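Local coordinates for fiber protein 2 (Fowl adenovirus 1, PDB 2VTW) that probably forms, as a homotrimer, the spikes at the capsid vertices and attaches the virion to host receptors through this C-terminal head domain, at residues N26-I38 and T46-G58. Sequence-based numbering, arbitrary orientation.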
ATOM      1  N   ASN A  26      -5.705  15.635 -23.754  1.00 36.99           N
ATOM      2  CA  ASN A  26      -6.133  14.703 -24.803  1.00 37.16           C
ATOM      3  C   ASN A  26      -5.106  14.446 -25.895  1.00 37.57           C
ATOM      4  O   ASN A  26      -5.438  13.949 -26.974  1.00 37.97           O
ATOM      5  CB  ASN A  26      -7.505  15.091 -25.362  1.00 37.49           C
ATOM      6  CG  ASN A  26      -8.628  14.700 -24.418  1.00 37.84           C
ATOM      7  OD1 ASN A  26      -8.862  13.512 -24.188  1.00 38.22           O
ATOM      8  ND2 ASN A  26      -9.310  15.690 -23.852  1.00 38.87           N
ATOM      9  N   ASN A  27      -3.843  14.719 -25.594  1.00 37.49           N
ATOM     10  CA  ASN A  27      -2.761  14.414 -26.527  1.00 37.12           C
ATOM     11  C   ASN A  27      -2.158  13.084 -26.141  1.00 36.73           C
ATOM     12  O   ASN A  27      -1.717  12.927 -25.004  1.00 36.31           O
ATOM     13  CB  ASN A  27      -1.708  15.530 -26.511  1.00 37.26           C
ATOM     14  CG  ASN A  27      -2.313  16.885 -26.838  1.00 38.23           C
ATOM     15  OD1 ASN A  27      -2.877  17.085 -27.918  1.00 40.81           O
ATOM     16  ND2 ASN A  27      -2.235  17.814 -25.892  1.00 39.14           N
ATOM     17  N   PRO A  28      -2.197  12.095 -27.054  1.00 36.39           N
ATOM     18  CA  PRO A  28      -1.490  10.853 -26.782  1.00 36.11           C
ATOM     19  C   PRO A  28       0.008  11.004 -26.890  1.00 35.81           C
ATOM     20  O   PRO A  28       0.497  11.980 -27.462  1.00 36.48           O
ATOM     21  CB  PRO A  28      -1.984   9.896 -27.883  1.00 36.35           C
ATOM     22  CG  PRO A  28      -3.158  10.533 -28.467  1.00 36.76           C
ATOM     23  CD  PRO A  28      -2.952  12.010 -28.313  1.00 36.91           C
ATOM     24  N   PHE A  29       0.720  10.022 -26.359  1.00 34.72           N
ATOM     25  CA  PHE A  29       2.159   9.985 -26.450  1.00 34.29           C
ATOM     26  C   PHE A  29       2.580   8.579 -26.124  1.00 33.24           C
ATOM     27  O   PHE A  29       1.762   7.758 -25.730  1.00 33.20           O
ATOM     28  CB  PHE A  29       2.820  11.017 -25.504  1.00 33.82           C
ATOM     29  CG  PHE A  29       2.567  10.762 -24.023  1.00 33.97           C
ATOM     30  CD1 PHE A  29       3.485  10.032 -23.265  1.00 33.04           C
ATOM     31  CD2 PHE A  29       1.414  11.253 -23.396  1.00 33.48           C
ATOM     32  CE1 PHE A  29       3.272   9.788 -21.904  1.00 33.14           C
ATOM     33  CE2 PHE A  29       1.192  11.010 -22.033  1.00 33.03           C
ATOM     34  CZ  PHE A  29       2.139  10.285 -21.288  1.00 32.54           C
ATOM     35  N   ASN A  30       3.860   8.302 -26.290  1.00 32.76           N
ATOM     36  CA  ASN A  30       4.368   6.972 -26.084  1.00 32.58           C
ATOM     37  C   ASN A  30       5.366   6.879 -24.913  1.00 32.42           C
ATOM     38  O   ASN A  30       6.202   7.752 -24.723  1.00 33.22           O
ATOM     39  CB  ASN A  30       4.987   6.490 -27.386  1.00 33.28           C
ATOM     40  CG  ASN A  30       3.971   6.468 -28.519  1.00 35.58           C
ATOM     41  OD1 ASN A  30       4.093   7.219 -29.495  1.00 37.48           O
ATOM     42  ND2 ASN A  30       2.918   5.645 -28.360  1.00 37.34           N
ATOM     43  N   GLY A  31       5.268   5.803 -24.147  1.00 31.07           N
ATOM     44  CA  GLY A  31       6.149   5.580 -23.009  1.00 29.79           C
ATOM     45  C   GLY A  31       6.441   4.112 -22.893  1.00 28.51           C
ATOM     46  O   GLY A  31       5.713   3.303 -23.454  1.00 28.41           O
ATOM     47  N   SER A  32       7.527   3.774 -22.197  1.00 27.19           N
ATOM     48  CA  SER A  32       7.841   2.390 -21.875  1.00 26.68           C
ATOM     49  C   SER A  32       7.206   2.031 -20.533  1.00 25.71           C
ATOM     50  O   SER A  32       6.813   2.915 -19.767  1.00 25.59           O
ATOM     51  CB  SER A  32       9.353   2.188 -21.822  1.00 26.45           C
ATOM     52  OG  SER A  32       9.962   2.832 -22.946  1.00 28.69           O
ATOM     53  N   TYR A  33       7.100   0.744 -20.251  1.00 24.87           N
ATOM     54  CA  TYR A  33       6.490   0.309 -19.000  1.00 24.83           C
ATOM     55  C   TYR A  33       7.009  -1.067 -18.664  1.00 23.72           C
ATOM     56  O   TYR A  33       7.476  -1.809 -19.540  1.00 23.44           O
ATOM     57  CB  TYR A  33       4.954   0.314 -19.089  1.00 25.62           C
ATOM     58  CG  TYR A  33       4.444  -0.776 -19.999  1.00 25.96           C
ATOM     59  CD1 TYR A  33       4.275  -2.064 -19.517  1.00 25.44           C
ATOM     60  CD2 TYR A  33       4.217  -0.540 -21.358  1.00 28.12           C
ATOM     61  CE1 TYR A  33       3.858  -3.100 -20.343  1.00 27.74           C
ATOM     62  CE2 TYR A  33       3.800  -1.597 -22.219  1.00 27.45           C
ATOM     63  CZ  TYR A  33       3.622  -2.864 -21.685  1.00 27.09           C
ATOM     64  OH  TYR A  33       3.226  -3.926 -22.455  1.00 27.73           O
ATOM     65  N   PHE A  34       6.951  -1.404 -17.382  1.00 22.17           N
ATOM     66  CA  PHE A  34       7.116  -2.762 -16.969  1.00 20.37           C
ATOM     67  C   PHE A  34       6.018  -3.078 -15.954  1.00 20.47           C
ATOM     68  O   PHE A  34       5.889  -2.397 -14.924  1.00 20.23           O
ATOM     69  CB  PHE A  34       8.502  -2.964 -16.407  1.00 19.95           C
ATOM     70  CG  PHE A  34       8.897  -4.399 -16.303  1.00 20.80           C
ATOM     71  CD1 PHE A  34       8.742  -5.264 -17.384  1.00 21.51           C
ATOM     72  CD2 PHE A  34       9.423  -4.904 -15.142  1.00 21.04           C
ATOM     73  CE1 PHE A  34       9.105  -6.583 -17.302  1.00 18.61           C
ATOM     74  CE2 PHE A  34       9.784  -6.247 -15.059  1.00 20.47           C
ATOM     75  CZ  PHE A  34       9.607  -7.077 -16.153  1.00 20.14           C
ATOM     76  N   LEU A  35       5.231  -4.105 -16.276  1.00 19.85           N
ATOM     77  CA  LEU A  35       4.012  -4.499 -15.554  1.00 19.35           C
ATOM     78  C   LEU A  35       4.193  -5.914 -15.035  1.00 18.88           C
ATOM     79  O   LEU A  35       4.482  -6.832 -15.809  1.00 19.77           O
ATOM     80  CB  LEU A  35       2.825  -4.461 -16.519  1.00 20.09           C
ATOM     81  CG  LEU A  35       1.480  -5.024 -16.047  1.00 20.17           C
ATOM     82  CD1 LEU A  35       1.001  -4.217 -14.810  1.00 17.47           C
ATOM     83  CD2 LEU A  35       0.431  -4.974 -17.192  1.00 20.40           C
ATOM     84  N   GLN A  36       4.086  -6.101 -13.724  1.00 18.14           N
ATOM     85  CA  GLN A  36       4.214  -7.418 -13.108  1.00 18.28           C
ATOM     86  C   GLN A  36       3.038  -7.553 -12.164  1.00 19.40           C
ATOM     87  O   GLN A  36       2.914  -6.757 -11.219  1.00 19.41           O
ATOM     88  CB  GLN A  36       5.530  -7.529 -12.347  1.00 18.41           C
ATOM     89  CG  GLN A  36       6.781  -7.549 -13.265  1.00 18.61           C
ATOM     90  CD  GLN A  36       8.077  -7.399 -12.515  1.00 19.09           C
ATOM     91  OE1 GLN A  36       8.441  -6.287 -12.148  1.00 22.01           O
ATOM     92  NE2 GLN A  36       8.778  -8.512 -12.268  1.00 16.83           N
ATOM     93  N   GLN A  37       2.145  -8.500 -12.454  1.00 18.69           N
ATOM     94  CA  GLN A  37       0.942  -8.764 -11.629  1.00 18.71           C
ATOM     95  C   GLN A  37       0.955 -10.174 -11.051  1.00 18.66           C
ATOM     96  O   GLN A  37       1.501 -11.104 -11.665  1.00 17.87           O
ATOM     97  CB  GLN A  37      -0.307  -8.597 -12.456  1.00 17.68           C
ATOM     98  CG  GLN A  37      -0.470  -7.211 -13.035  1.00 18.60           C
ATOM     99  CD  GLN A  37      -1.657  -7.090 -13.936  1.00 19.56           C
ATOM    100  OE1 GLN A  37      -1.677  -7.665 -15.024  1.00 22.35           O
ATOM    101  NE2 GLN A  37      -2.661  -6.316 -13.511  1.00 18.96           N
ATOM    102  N   ILE A  38       0.383 -10.330  -9.860  1.00 18.72           N
ATOM    103  CA  ILE A  38       0.136 -11.642  -9.282  1.00 19.38           C
ATOM    104  C   ILE A  38      -1.338 -11.717  -8.844  1.00 19.34           C
ATOM    105  O   ILE A  38      -1.933 -10.696  -8.449  1.00 18.78           O
ATOM    106  CB  ILE A  38       1.130 -12.031  -8.116  1.00 20.58           C
ATOM    107  CG1 ILE A  38       0.978 -11.100  -6.930  1.00 22.39           C
ATOM    108  CG2 ILE A  38       2.653 -12.085  -8.629  1.00 19.90           C
ATOM    109  CD1 ILE A  38       1.457 -11.668  -5.564  1.00 22.96           C
ATOM    110  N   THR A  46      -0.689  -5.518  -8.561  1.00 17.18           N
ATOM    111  CA  THR A  46      -0.132  -4.996  -9.776  1.00 17.76           C
ATOM    112  C   THR A  46       1.057  -4.079  -9.457  1.00 17.56           C
ATOM    113  O   THR A  46       0.895  -3.068  -8.771  1.00 18.17           O
ATOM    114  CB  THR A  46      -1.215  -4.178 -10.532  1.00 18.31           C
ATOM    115  OG1 THR A  46      -2.262  -5.060 -10.971  1.00 18.13           O
ATOM    116  CG2 THR A  46      -0.628  -3.402 -11.737  1.00 17.56           C
ATOM    117  N   SER A  47       2.237  -4.423  -9.959  1.00 17.91           N
ATOM    118  CA  SER A  47       3.424  -3.553  -9.893  1.00 18.19           C
ATOM    119  C   SER A  47       3.715  -2.987 -11.274  1.00 18.63           C
ATOM    120  O   SER A  47       3.859  -3.737 -12.247  1.00 17.92           O
ATOM    121  CB  SER A  47       4.636  -4.317  -9.370  1.00 18.50           C
ATOM    122  OG  SER A  47       5.813  -3.527  -9.476  1.00 18.28           O
ATOM    123  N   LEU A  48       3.785  -1.661 -11.348  1.00 18.59           N
ATOM    124  CA  LEU A  48       3.933  -0.932 -12.600  1.00 18.81           C
ATOM    125  C   LEU A  48       5.071   0.125 -12.575  1.00 19.20           C
ATOM    126  O   LEU A  48       5.035   1.044 -11.767  1.00 19.28           O
ATOM    127  CB  LEU A  48       2.612  -0.225 -12.936  1.00 19.25           C
ATOM    128  CG  LEU A  48       2.580   0.595 -14.223  1.00 17.98           C
ATOM    129  CD1 LEU A  48       2.692  -0.374 -15.420  1.00 18.11           C
ATOM    130  CD2 LEU A  48       1.338   1.473 -14.330  1.00 19.63           C
ATOM    131  N   TYR A  49       6.061   0.000 -13.456  1.00 18.92           N
ATOM    132  CA  TYR A  49       6.989   1.101 -13.738  1.00 19.72           C
ATOM    133  C   TYR A  49       6.614   1.786 -15.064  1.00 20.31           C
ATOM    134  O   TYR A  49       6.196   1.115 -16.020  1.00 19.51           O
ATOM    135  CB  TYR A  49       8.412   0.615 -13.869  1.00 19.45           C
ATOM    136  CG  TYR A  49       9.060  -0.024 -12.660  1.00 18.22           C
ATOM    137  CD1 TYR A  49       9.788   0.745 -11.730  1.00 18.44           C
ATOM    138  CD2 TYR A  49       9.009  -1.385 -12.478  1.00 17.96           C
ATOM    139  CE1 TYR A  49      10.419   0.147 -10.653  1.00 17.42           C
ATOM    140  CE2 TYR A  49       9.612  -1.973 -11.422  1.00 17.97           C
ATOM    141  CZ  TYR A  49      10.315  -1.216 -10.506  1.00 18.58           C
ATOM    142  OH  TYR A  49      10.915  -1.885  -9.452  1.00 18.08           O
ATOM    143  N   VAL A  50       6.757   3.109 -15.126  1.00 21.48           N
ATOM    144  CA  VAL A  50       6.522   3.895 -16.351  1.00 22.94           C
ATOM    145  C   VAL A  50       7.737   4.805 -16.596  1.00 24.04           C
ATOM    146  O   VAL A  50       8.244   5.440 -15.656  1.00 23.76           O
ATOM    147  CB  VAL A  50       5.222   4.762 -16.254  1.00 23.15           C
ATOM    148  CG1 VAL A  50       5.145   5.816 -17.379  1.00 23.36           C
ATOM    149  CG2 VAL A  50       3.976   3.887 -16.305  1.00 23.26           C
ATOM    150  N   LYS A  51       8.211   4.873 -17.844  1.00 24.88           N
ATOM    151  CA  LYS A  51       9.249   5.873 -18.232  1.00 25.86           C
ATOM    152  C   LYS A  51       8.855   6.601 -19.534  1.00 26.92           C
ATOM    153  O   LYS A  51       8.396   5.969 -20.483  1.00 27.18           O
ATOM    154  CB  LYS A  51      10.627   5.215 -18.325  1.00 25.34           C
ATOM    155  CG  LYS A  51      11.783   6.193 -18.520  1.00 25.54           C
ATOM    156  CD  LYS A  51      13.093   5.441 -18.657  1.00 26.63           C
ATOM    157  CE  LYS A  51      14.257   6.377 -18.925  1.00 26.24           C
ATOM    158  NZ  LYS A  51      15.504   5.592 -18.751  1.00 26.29           N
ATOM    159  N   VAL A  52       8.981   7.932 -19.542  1.00 27.86           N
ATOM    160  CA  VAL A  52       8.696   8.755 -20.706  1.00 28.79           C
ATOM    161  C   VAL A  52       9.970   9.548 -21.076  1.00 30.43           C
ATOM    162  O   VAL A  52      10.537  10.247 -20.233  1.00 31.55           O
ATOM    163  CB  VAL A  52       7.525   9.723 -20.447  1.00 28.90           C
ATOM    164  CG1 VAL A  52       7.057  10.377 -21.750  1.00 28.17           C
ATOM    165  CG2 VAL A  52       6.362   8.994 -19.773  1.00 28.30           C
ATOM    166  N   ASP A  53      10.427   9.386 -22.321  1.00 31.35           N
ATOM    167  CA  ASP A  53      11.640  10.025 -22.873  1.00 31.49           C
ATOM    168  C   ASP A  53      11.114  11.025 -23.911  1.00 32.29           C
ATOM    169  O   ASP A  53      10.359  10.643 -24.810  1.00 32.50           O
ATOM    170  CB  ASP A  53      12.537   8.946 -23.494  1.00 31.27           C
ATOM    171  CG  ASP A  53      13.914   9.469 -23.985  1.00 31.71           C
ATOM    172  OD1 ASP A  53      14.026  10.608 -24.497  1.00 32.05           O
ATOM    173  OD2 ASP A  53      14.893   8.692 -23.890  1.00 32.43           O
ATOM    174  N   THR A  54      11.450  12.303 -23.756  1.00 33.15           N
ATOM    175  CA  THR A  54      10.938  13.341 -24.645  1.00 33.88           C
ATOM    176  C   THR A  54      11.372  13.117 -26.101  1.00 34.73           C
ATOM    177  O   THR A  54      10.693  13.574 -27.030  1.00 34.76           O
ATOM    178  CB  THR A  54      11.338  14.766 -24.182  1.00 33.64           C
ATOM    179  OG1 THR A  54      12.762  14.869 -24.120  1.00 32.12           O
ATOM    180  CG2 THR A  54      10.720  15.087 -22.812  1.00 33.75           C
ATOM    181  N   THR A  55      12.476  12.397 -26.291  1.00 36.15           N
ATOM    182  CA  THR A  55      12.962  12.085 -27.634  1.00 37.54           C
ATOM    183  C   THR A  55      12.275  10.869 -28.283  1.00 38.88           C
ATOM    184  O   THR A  55      12.477  10.626 -29.477  1.00 39.66           O
ATOM    185  CB  THR A  55      14.511  11.882 -27.680  1.00 37.74           C
ATOM    186  OG1 THR A  55      14.877  10.628 -27.083  1.00 37.03           O
ATOM    187  CG2 THR A  55      15.247  13.065 -26.984  1.00 37.94           C
ATOM    188  N   THR A  56      11.487  10.100 -27.532  1.00 39.48           N
ATOM    189  CA  THR A  56      10.765   8.957 -28.128  1.00 39.92           C
ATOM    190  C   THR A  56       9.248   8.944 -27.850  1.00 40.64           C
ATOM    191  O   THR A  56       8.563   7.991 -28.197  1.00 40.28           O
ATOM    192  CB  THR A  56      11.394   7.607 -27.708  1.00 40.03           C
ATOM    193  OG1 THR A  56      11.225   7.400 -26.293  1.00 40.46           O
ATOM    194  CG2 THR A  56      12.864   7.562 -28.073  1.00 38.50           C
ATOM    195  N   MET A  57       8.721  10.026 -27.270  1.00 41.79           N
ATOM    196  CA  MET A  57       7.312  10.082 -26.859  1.00 42.29           C
ATOM    197  C   MET A  57       6.395  10.647 -27.955  1.00 43.25           C
ATOM    198  O   MET A  57       5.172  10.495 -27.886  1.00 43.24           O
ATOM    199  CB  MET A  57       7.159  10.872 -25.531  1.00 42.11           C
ATOM    200  CG  MET A  57       7.272  12.380 -25.646  1.00 41.79           C
ATOM    201  SD  MET A  57       7.346  13.285 -24.078  1.00 41.73           S
ATOM    202  CE  MET A  57       5.606  13.543 -23.724  1.00 41.34           C
ATOM    203  N   GLY A  58       6.987  11.310 -28.953  1.00 44.33           N
ATOM    204  CA  GLY A  58       6.235  11.878 -30.059  1.00 44.87           C
ATOM    205  C   GLY A  58       5.942  13.353 -29.918  1.00 45.66           C
ATOM    206  O   GLY A  58       6.493  14.022 -29.056  1.00 45.52           O
TER
HETATM  207  O   HOH W   1       8.783   7.845 -24.298  1.00 25.69           O
HETATM  208  O   HOH W   2      10.255   5.805 -22.971  1.00 31.50           O
HETATM  209  O   HOH W   3       6.889  -4.017 -11.962  1.00 15.60           O
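Q37 and T46 meet on the buried face of a beta hairpin, where two polar side chains lie side by side and are joined by one hydrogen bond: Q37 NE2 donates to T46 OG1 over 2.9 Å, almost straight at 173° and with the hydroxyl in the plane of the amide. That bond leaves T46 CG2, anti to its own backbone N, to pack at 3.6 Å against L35 CD1. Further along the same face L48 CD1 approaches L35 CB and, more loosely, Y33 CB. At the far end F29 turns its ring across V52, with CE1 3.8 Å from V52 CG1. The bend in the M57 side chain (chi3 -88°) brings its CE within 4.1 Å of F29 CD1.

Backbone hydrogen bonds in both directions at the pairs S32–K51, F34–Y49 and Q36–S47 hold the two strands in antiparallel register. Beyond them segment 46-58 leaves its strand through an Asx turn, D53 OD1 taking both the N-H and the hydroxyl of T55, and returns so that N30 N donates to M57 O at 3.0 Å. A water links the two segments here, donating to N30 O and accepting from D53 N and T56 OG1. On the face that carries F34, Q36, S47 and Y49, another water joins Q36 OE1 to S47 OG.

Strand 4-23 pairs with the outer edge of 28-38, and strand 185-197 with that of 46-53. The face with L35, L48 and V50 is mainly apolar and meets F169 and F171 of strand 163-173, while Q36, S47 and Y49 on the other face meet a neighbouring subunit, whose P197 packs on Q36 and S47. The Q37–T46 bond probably offsets part of the cost of burying the amide N-H and the hydroxyl oxygen beside apolar neighbours.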